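L0028 (Mitochondria associated protein) (Escherichia coli, PDB 3GCG) is a secreted bacterial effector of the IpaB/EvcA (WxxxE) family that probably acts as a guanine-nucleotide exchange factor on host Rho-family GTPases. Local coordinates at residues B[22-25]-B[26-30]; B[73-76]-B[77-81]; B[101-104]-B[105-109]. All blocks are in the same frame, centred on the assembly; numbering follows the deposited sequence.

Interaction 1: residues B[22-25]-B[26-30]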
loop_
_atom_site.group_PDB
_atom_site.type_symbol
_atom_site.label_atom_id
_atom_site.label_comp_id
_atom_site.label_asym_id
_atom_site.label_seq_id
_atom_site.Cartn_x
_atom_site.Cartn_y
_atom_site.Cartn_z
ATOM N N LYS B 22 22.330 -2.517 12.303
ATOM C CA LYS B 22 22.681 -1.358 11.482
ATOM C C LYS B 22 21.464 -0.902 10.707
ATOM O O LYS B 22 21.249 0.291 10.521
ATOM C CB LYS B 22 23.814 -1.683 10.496
ATOM C CG LYS B 22 25.200 -1.682 11.132
ATOM C CD LYS B 22 26.315 -1.881 10.111
ATOM C CE LYS B 22 27.677 -1.695 10.780
ATOM N NZ LYS B 22 28.824 -1.847 9.841
ATOM N N LEU B 23 20.670 -1.859 10.242
ATOM C CA LEU B 23 19.466 -1.520 9.497
ATOM C C LEU B 23 18.543 -0.701 10.380
ATOM O O LEU B 23 18.073 0.361 9.977
ATOM C CB LEU B 23 18.747 -2.788 9.028
ATOM C CG LEU B 23 19.278 -3.368 7.713
ATOM C CD1 LEU B 23 18.679 -4.732 7.451
ATOM C CD2 LEU B 23 18.950 -2.397 6.577
ATOM N N THR B 24 18.305 -1.199 11.592
ATOM C CA THR B 24 17.424 -0.523 12.540
ATOM C C THR B 24 17.887 0.902 12.791
ATOM O O THR B 24 17.070 1.821 12.861
ATOM C CB THR B 24 17.362 -1.271 13.897
ATOM O OG1 THR B 24 16.775 -2.562 13.712
ATOM C CG2 THR B 24 16.528 -0.489 14.897
ATOM N N ASN B 25 19.195 1.090 12.929
ATOM C CA ASN B 25 19.723 2.428 13.166
ATOM C C ASN B 25 19.458 3.325 11.975
ATOM O O ASN B 25 19.202 4.517 12.130
ATOM C CB ASN B 25 21.223 2.376 13.468
ATOM C CG ASN B 25 21.506 2.020 14.911
ATOM O OD1 ASN B 25 20.885 1.114 15.470
ATOM N ND2 ASN B 25 22.446 2.729 15.525
ATOM N N GLN B 26 19.516 2.748 10.783
ATOM C CA GLN B 26 19.263 3.512 9.567
ATOM C C GLN B 26 17.761 3.779 9.426
ATOM O O GLN B 26 17.349 4.813 8.911
ATOM C CB GLN B 26 19.809 2.755 8.351
ATOM C CG GLN B 26 21.339 2.759 8.279
ATOM C CD GLN B 26 21.883 2.036 7.052
ATOM O OE1 GLN B 26 21.203 1.914 6.033
ATOM N NE2 GLN B 26 23.124 1.573 7.142
ATOM N N LEU B 27 16.944 2.845 9.902
ATOM C CA LEU B 27 15.495 3.015 9.848
ATOM C C LEU B 27 15.121 4.116 10.852
ATOM O O LEU B 27 14.342 5.014 10.546
ATOM C CB LEU B 27 14.801 1.710 10.234
ATOM C CG LEU B 27 13.292 1.538 10.014
ATOM C CD1 LEU B 27 12.767 0.623 11.102
ATOM C CD2 LEU B 27 12.546 2.860 10.049
ATOM N N LEU B 28 15.691 4.039 12.052
ATOM C CA LEU B 28 15.416 5.030 13.091
ATOM C C LEU B 28 15.860 6.420 12.654
ATOM O O LEU B 28 15.168 7.408 12.907
ATOM C CB LEU B 28 16.115 4.630 14.392
ATOM C CG LEU B 28 15.522 3.356 14.997
ATOM C CD1 LEU B 28 16.332 2.908 16.202
ATOM C CD2 LEU B 28 14.070 3.612 15.379
ATOM N N GLN B 29 17.012 6.495 11.995
ATOM C CA GLN B 29 17.511 7.778 11.514
ATOM C C GLN B 29 16.505 8.397 10.561
ATOM O O GLN B 29 16.220 9.592 10.643
ATOM C CB GLN B 29 18.844 7.616 10.776
ATOM C CG GLN B 29 20.041 7.382 11.669
ATOM C CD GLN B 29 21.345 7.531 10.913
ATOM O OE1 GLN B 29 21.618 8.588 10.329
ATOM N NE2 GLN B 29 22.160 6.476 10.913
ATOM N N ALA B 30 15.978 7.579 9.652
ATOM C CA ALA B 30 15.000 8.054 8.674
ATOM C C ALA B 30 13.765 8.586 9.391
ATOM O O ALA B 30 13.196 9.608 9.005
ATOM C CB ALA B 30 14.616 6.919 7.718
#
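T24 O takes the backbone N of L28 at 2.7 Å, a nearly straight bond (164° at the hydrogen) in the regular i to i+4 pattern of the alpha-helix 20-32. The L28 side chain also lies against this oxygen, its CG 3.1 Å away. On this side of the helix T24 and L28 stand alongside each other and point the same way, with T24 CG2 3.6 Å from L28 CD1. The T24 torsion (chi1 -64°) explains the pairing: it sets CG2 opposite the backbone N and brings OG1 beside that N, where OG1 hydrogen-bonds H20 O one turn back. Methyl and hydroxyl thus each have their own neighbour, and the T24 side chain also packs on I142 of helix 124-146.

One residue earlier, L27 N bonds to L23 O at 2.7 Å. Both leucine side chains face into the fold: L23 meets L104 and V138, while L27 fits among I100, F103 and W43, and also packs on an apolar side chain of the partner protein chain. On the more open side, two extended glutamines lie over the carbonyls four residues before them. Q26, whose OE1 is hydrogen-bonded to N107, passes K22 O with CG at 3.3 Å, and Q29 does the same more tightly, its CG 3.0 Å from N25 O.

Interaction 2: residues B[73-76]-B[77-81]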
loop_
_atom_site.group_PDB
_atom_site.type_symbol
_atom_site.label_atom_id
_atom_site.label_comp_id
_atom_site.label_asym_id
_atom_site.label_seq_id
_atom_site.Cartn_x
_atom_site.Cartn_y
_atom_site.Cartn_z
ATOM N N LYS B 73 -17.040 -9.280 7.503
ATOM C CA LYS B 73 -16.275 -8.248 8.185
ATOM C C LYS B 73 -16.649 -8.203 9.661
ATOM O O LYS B 73 -15.873 -7.728 10.487
ATOM C CB LYS B 73 -16.527 -6.893 7.525
ATOM C CG LYS B 73 -16.359 -6.906 6.003
ATOM C CD LYS B 73 -14.904 -6.803 5.538
ATOM C CE LYS B 73 -14.844 -6.791 4.005
ATOM N NZ LYS B 73 -13.644 -6.088 3.452
ATOM N N GLU B 74 -17.838 -8.694 9.995
ATOM C CA GLU B 74 -18.264 -8.721 11.392
ATOM C C GLU B 74 -17.342 -9.708 12.091
ATOM O O GLU B 74 -16.641 -9.369 13.043
ATOM C CB GLU B 74 -19.709 -9.213 11.524
ATOM C CG GLU B 74 -20.272 -9.032 12.933
ATOM C CD GLU B 74 -21.661 -9.635 13.110
ATOM O OE1 GLU B 74 -22.508 -9.456 12.206
ATOM O OE2 GLU B 74 -21.906 -10.276 14.159
ATOM N N THR B 75 -17.352 -10.936 11.587
ATOM C CA THR B 75 -16.526 -12.002 12.125
ATOM C C THR B 75 -15.062 -11.579 12.126
ATOM O O THR B 75 -14.325 -11.879 13.058
ATOM C CB THR B 75 -16.697 -13.283 11.295
ATOM O OG1 THR B 75 -18.093 -13.595 11.199
ATOM C CG2 THR B 75 -15.974 -14.449 11.953
ATOM N N LYS B 76 -14.641 -10.876 11.085
ATOM C CA LYS B 76 -13.261 -10.409 11.020
ATOM C C LYS B 76 -12.983 -9.527 12.245
ATOM O O LYS B 76 -11.928 -9.631 12.873
ATOM C CB LYS B 76 -13.038 -9.620 9.735
ATOM C CG LYS B 76 -11.620 -9.146 9.512
ATOM C CD LYS B 76 -11.552 -8.341 8.221
ATOM C CE LYS B 76 -10.167 -7.753 7.958
ATOM N NZ LYS B 76 -10.131 -7.075 6.623
ATOM N N GLY B 77 -13.945 -8.674 12.586
ATOM C CA GLY B 77 -13.788 -7.806 13.739
ATOM C C GLY B 77 -13.685 -8.587 15.039
ATOM O O GLY B 77 -12.871 -8.263 15.909
ATOM N N HIS B 78 -14.504 -9.621 15.191
ATOM C CA HIS B 78 -14.442 -10.407 16.414
ATOM C C HIS B 78 -13.055 -11.044 16.524
ATOM O O HIS B 78 -12.474 -11.120 17.613
ATOM C CB HIS B 78 -15.527 -11.482 16.421
ATOM C CG HIS B 78 -16.913 -10.935 16.298
ATOM N ND1 HIS B 78 -17.404 -9.961 17.138
ATOM C CD2 HIS B 78 -17.910 -11.216 15.422
ATOM C CE1 HIS B 78 -18.645 -9.663 16.788
ATOM N NE2 HIS B 78 -18.975 -10.410 15.750
ATOM N N ILE B 79 -12.519 -11.482 15.388
ATOM C CA ILE B 79 -11.200 -12.099 15.379
ATOM C C ILE B 79 -10.138 -11.072 15.772
ATOM O O ILE B 79 -9.245 -11.367 16.567
ATOM C CB ILE B 79 -10.886 -12.718 13.991
ATOM C CG1 ILE B 79 -11.773 -13.954 13.770
ATOM C CG2 ILE B 79 -9.427 -13.124 13.910
ATOM C CD1 ILE B 79 -11.682 -14.553 12.381
ATOM N N PHE B 80 -10.254 -9.861 15.237
ATOM C CA PHE B 80 -9.297 -8.821 15.559
ATOM C C PHE B 80 -9.343 -8.408 17.031
ATOM O O PHE B 80 -8.301 -8.174 17.640
ATOM C CB PHE B 80 -9.504 -7.600 14.654
ATOM C CG PHE B 80 -8.532 -7.538 13.508
ATOM C CD1 PHE B 80 -8.721 -8.311 12.373
ATOM C CD2 PHE B 80 -7.390 -6.751 13.598
ATOM C CE1 PHE B 80 -7.783 -8.302 11.347
ATOM C CE2 PHE B 80 -6.448 -6.734 12.583
ATOM C CZ PHE B 80 -6.641 -7.512 11.455
ATOM N N ARG B 81 -10.538 -8.329 17.605
ATOM C CA ARG B 81 -10.659 -7.962 19.011
ATOM C C ARG B 81 -10.103 -9.092 19.876
ATOM O O ARG B 81 -9.449 -8.846 20.896
ATOM C CB ARG B 81 -12.120 -7.699 19.386
ATOM C CG ARG B 81 -12.314 -6.468 20.271
ATOM C CD ARG B 81 -11.220 -6.352 21.345
ATOM N NE ARG B 81 -11.337 -5.118 22.124
ATOM C CZ ARG B 81 -10.402 -4.653 22.951
ATOM N NH1 ARG B 81 -9.263 -5.315 23.118
ATOM N NH2 ARG B 81 -10.607 -3.522 23.616
#
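The opening turns of helix 73-87 carry two i to i+4 side-chain pairs, one polar and one between lysine methylenes and an aromatic ring. In the polar pair, H78 NE2 donates to E74 OE2 in a weak bond, long at 3.3 Å though practically straight (178°). The carboxylate oxygen meets the imidazole at its edge, in the ring plane, while the two flat groups are turned 78° against each other. E74 reaches it with an extended chain whose CG is opposite the backbone N (chi1 -170°), and that CG passes close to the ring nitrogen. The backbone of E74 also serves H78: its O receives H78 N at 3.0 Å and sits over one face of the ring, toward the rim, 3.3 Å from CD2. Both residues of this weakly bonded pair are exposed.

In the second pair, K76 and F80 run side by side. The aliphatic part of K76 follows the phenyl ring, with K76 CE 4.2 Å from F80 CE1, and K76 O lies at the ring edge in its plane, 3.5 Å from CD1. F80 also packs on V56 and N57 of helix 41-67 and on M93. With an alanine at F80, a gap would probably open against V56 and M93, and the K76 methylenes would lose their aromatic neighbour. I79 packs on L60 of helix 41-67 and on A162 and I163 of helix 152-166, with its CD1 4.3 Å from T75 CG2.

Interaction 3: residues B[101-104]-B[105-109]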
loop_
_atom_site.group_PDB
_atom_site.type_symbol
_atom_site.label_atom_id
_atom_site.label_comp_id
_atom_site.label_asym_id
_atom_site.label_seq_id
_atom_site.Cartn_x
_atom_site.Cartn_y
_atom_site.Cartn_z
ATOM N N GLY B 101 9.062 -2.642 5.947
ATOM C CA GLY B 101 9.263 -3.303 4.671
ATOM C C GLY B 101 9.439 -2.276 3.570
ATOM O O GLY B 101 10.219 -2.467 2.643
ATOM N N HIS B 102 8.707 -1.175 3.665
ATOM C CA HIS B 102 8.820 -0.146 2.649
ATOM C C HIS B 102 10.138 0.587 2.781
ATOM O O HIS B 102 10.735 0.984 1.783
ATOM C CB HIS B 102 7.639 0.811 2.737
ATOM C CG HIS B 102 6.383 0.249 2.151
ATOM N ND1 HIS B 102 6.304 -0.177 0.841
ATOM C CD2 HIS B 102 5.164 0.028 2.693
ATOM C CE1 HIS B 102 5.089 -0.633 0.602
ATOM N NE2 HIS B 102 4.377 -0.520 1.709
ATOM N N PHE B 103 10.606 0.755 4.010
ATOM C CA PHE B 103 11.882 1.415 4.219
ATOM C C PHE B 103 12.988 0.599 3.536
ATOM O O PHE B 103 13.804 1.147 2.798
ATOM C CB PHE B 103 12.177 1.536 5.710
ATOM C CG PHE B 103 13.604 1.847 6.012
ATOM C CD1 PHE B 103 14.133 3.097 5.720
ATOM C CD2 PHE B 103 14.432 0.881 6.571
ATOM C CE1 PHE B 103 15.470 3.384 5.977
ATOM C CE2 PHE B 103 15.777 1.155 6.834
ATOM C CZ PHE B 103 16.294 2.409 6.535
ATOM N N LEU B 104 13.003 -0.712 3.771
ATOM C CA LEU B 104 14.023 -1.581 3.175
ATOM C C LEU B 104 14.066 -1.490 1.650
ATOM O O LEU B 104 15.141 -1.510 1.044
ATOM C CB LEU B 104 13.787 -3.040 3.578
ATOM C CG LEU B 104 13.868 -3.392 5.069
ATOM C CD1 LEU B 104 13.407 -4.837 5.302
ATOM C CD2 LEU B 104 15.304 -3.179 5.559
ATOM N N GLN B 105 12.893 -1.372 1.035
ATOM C CA GLN B 105 12.783 -1.309 -0.417
ATOM C C GLN B 105 13.711 -0.291 -1.075
ATOM O O GLN B 105 14.224 -0.537 -2.173
ATOM C CB GLN B 105 11.323 -1.037 -0.802
ATOM C CG GLN B 105 11.010 -1.110 -2.294
ATOM C CD GLN B 105 11.426 0.139 -3.039
ATOM O OE1 GLN B 105 11.244 1.255 -2.549
ATOM N NE2 GLN B 105 11.975 -0.036 -4.233
ATOM N N SER B 106 13.931 0.847 -0.418
ATOM C CA SER B 106 14.797 1.877 -0.982
ATOM C C SER B 106 16.073 2.118 -0.167
ATOM O O SER B 106 16.693 3.180 -0.258
ATOM C CB SER B 106 14.021 3.190 -1.146
ATOM O OG SER B 106 13.462 3.634 0.078
ATOM N N ASN B 107 16.462 1.121 0.618
ATOM C CA ASN B 107 17.662 1.204 1.446
ATOM C C ASN B 107 18.864 0.622 0.689
ATOM O O ASN B 107 18.788 -0.473 0.138
ATOM C CB ASN B 107 17.413 0.448 2.756
ATOM C CG ASN B 107 18.625 0.430 3.665
ATOM O OD1 ASN B 107 19.454 -0.483 3.603
ATOM N ND2 ASN B 107 18.737 1.445 4.518
ATOM N N LYS B 108 19.967 1.369 0.664
ATOM C CA LYS B 108 21.194 0.963 -0.038
ATOM C C LYS B 108 21.788 -0.343 0.468
ATOM O O LYS B 108 21.994 -1.289 -0.300
ATOM C CB LYS B 108 22.272 2.039 0.098
ATOM C CG LYS B 108 21.867 3.430 -0.311
ATOM C CD LYS B 108 22.970 4.419 0.050
ATOM C CE LYS B 108 22.500 5.856 -0.105
ATOM N NZ LYS B 108 23.549 6.834 0.309
ATOM N N TYR B 109 22.086 -0.377 1.762
ATOM C CA TYR B 109 22.676 -1.552 2.391
ATOM C C TYR B 109 21.856 -2.806 2.100
ATOM O O TYR B 109 22.395 -3.839 1.696
ATOM C CB TYR B 109 22.793 -1.315 3.903
ATOM C CG TYR B 109 23.315 -2.496 4.696
ATOM C CD1 TYR B 109 24.470 -3.172 4.308
ATOM C CD2 TYR B 109 22.666 -2.915 5.861
ATOM C CE1 TYR B 109 24.973 -4.243 5.061
ATOM C CE2 TYR B 109 23.156 -3.979 6.623
ATOM C CZ TYR B 109 24.307 -4.637 6.215
ATOM O OH TYR B 109 24.779 -5.691 6.955
HETATM O O HOH W 1 10.673 3.354 0.283
HETATM O O HOH W 2 8.270 0.950 -0.900
HETATM O O HOH W 3 14.657 3.482 2.652
#
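F103 CZ and N107 ND2 approach to 3.3 Å, the tip of the phenyl ring meeting the amide nitrogen obliquely, with ring and amide planes 54° apart. The N107 side chain gets there because CG is placed opposite its backbone N (chi1 178°), which sends the amide back toward the helix just ended. N107 N is tied down as well, donating to L104 O at 3.0 Å in a fairly straight bond (166°) that comes from well above the carbonyl plane. Just before it, S106 N bonds to F103 O at 3.2 Å. These i to i+3 bonds mark the chain tightening and leaving helix 99-105, where the preceding i to i+4 bond, Q105 N to G101 O, is already weak.

Waters add further bonds to the carbonyls of this turn. S106 OG, held between its backbone N and carbonyl carbon, hydrogen-bonds two waters, each of which also donates to a carbonyl: one to H102 O at 2.8 Å, the other, in an unusually short and so doubtful contact, to F103 O. A third water joins H102 ND1, 2.9 Å away, weakly to Q105 OE1, whose stronger partner is a basic side chain of the partner protein chain.

Further out, L104 packs on S139 and I142 of helix 124-146. N107 OD1 accepts F110 N, the classic N-cap of helix 108-118, at a tight helix-to-helix corner in an all-helical fold.

In the fold
Interactions 1 and 3 are neighbours, their centres about 10 Å apart on one side of the chain, and they touch: helix 20-32 lies against helix 99-105 and the turn after it through a polar link and packing around F103. Interaction 2 sits on the opposite side of the chain's centre, its centre about 34 Å and 32 Å from those of interactions 1 and 3. Interaction 3 is the buried one and relies on turn bonds, waters and a cap; interactions 1 and 2 are regular helix segments, each with one flank in the fold and one at the surface. All three come within reach of the partner chain, probably the target GTPase, interaction 3 through the most residues.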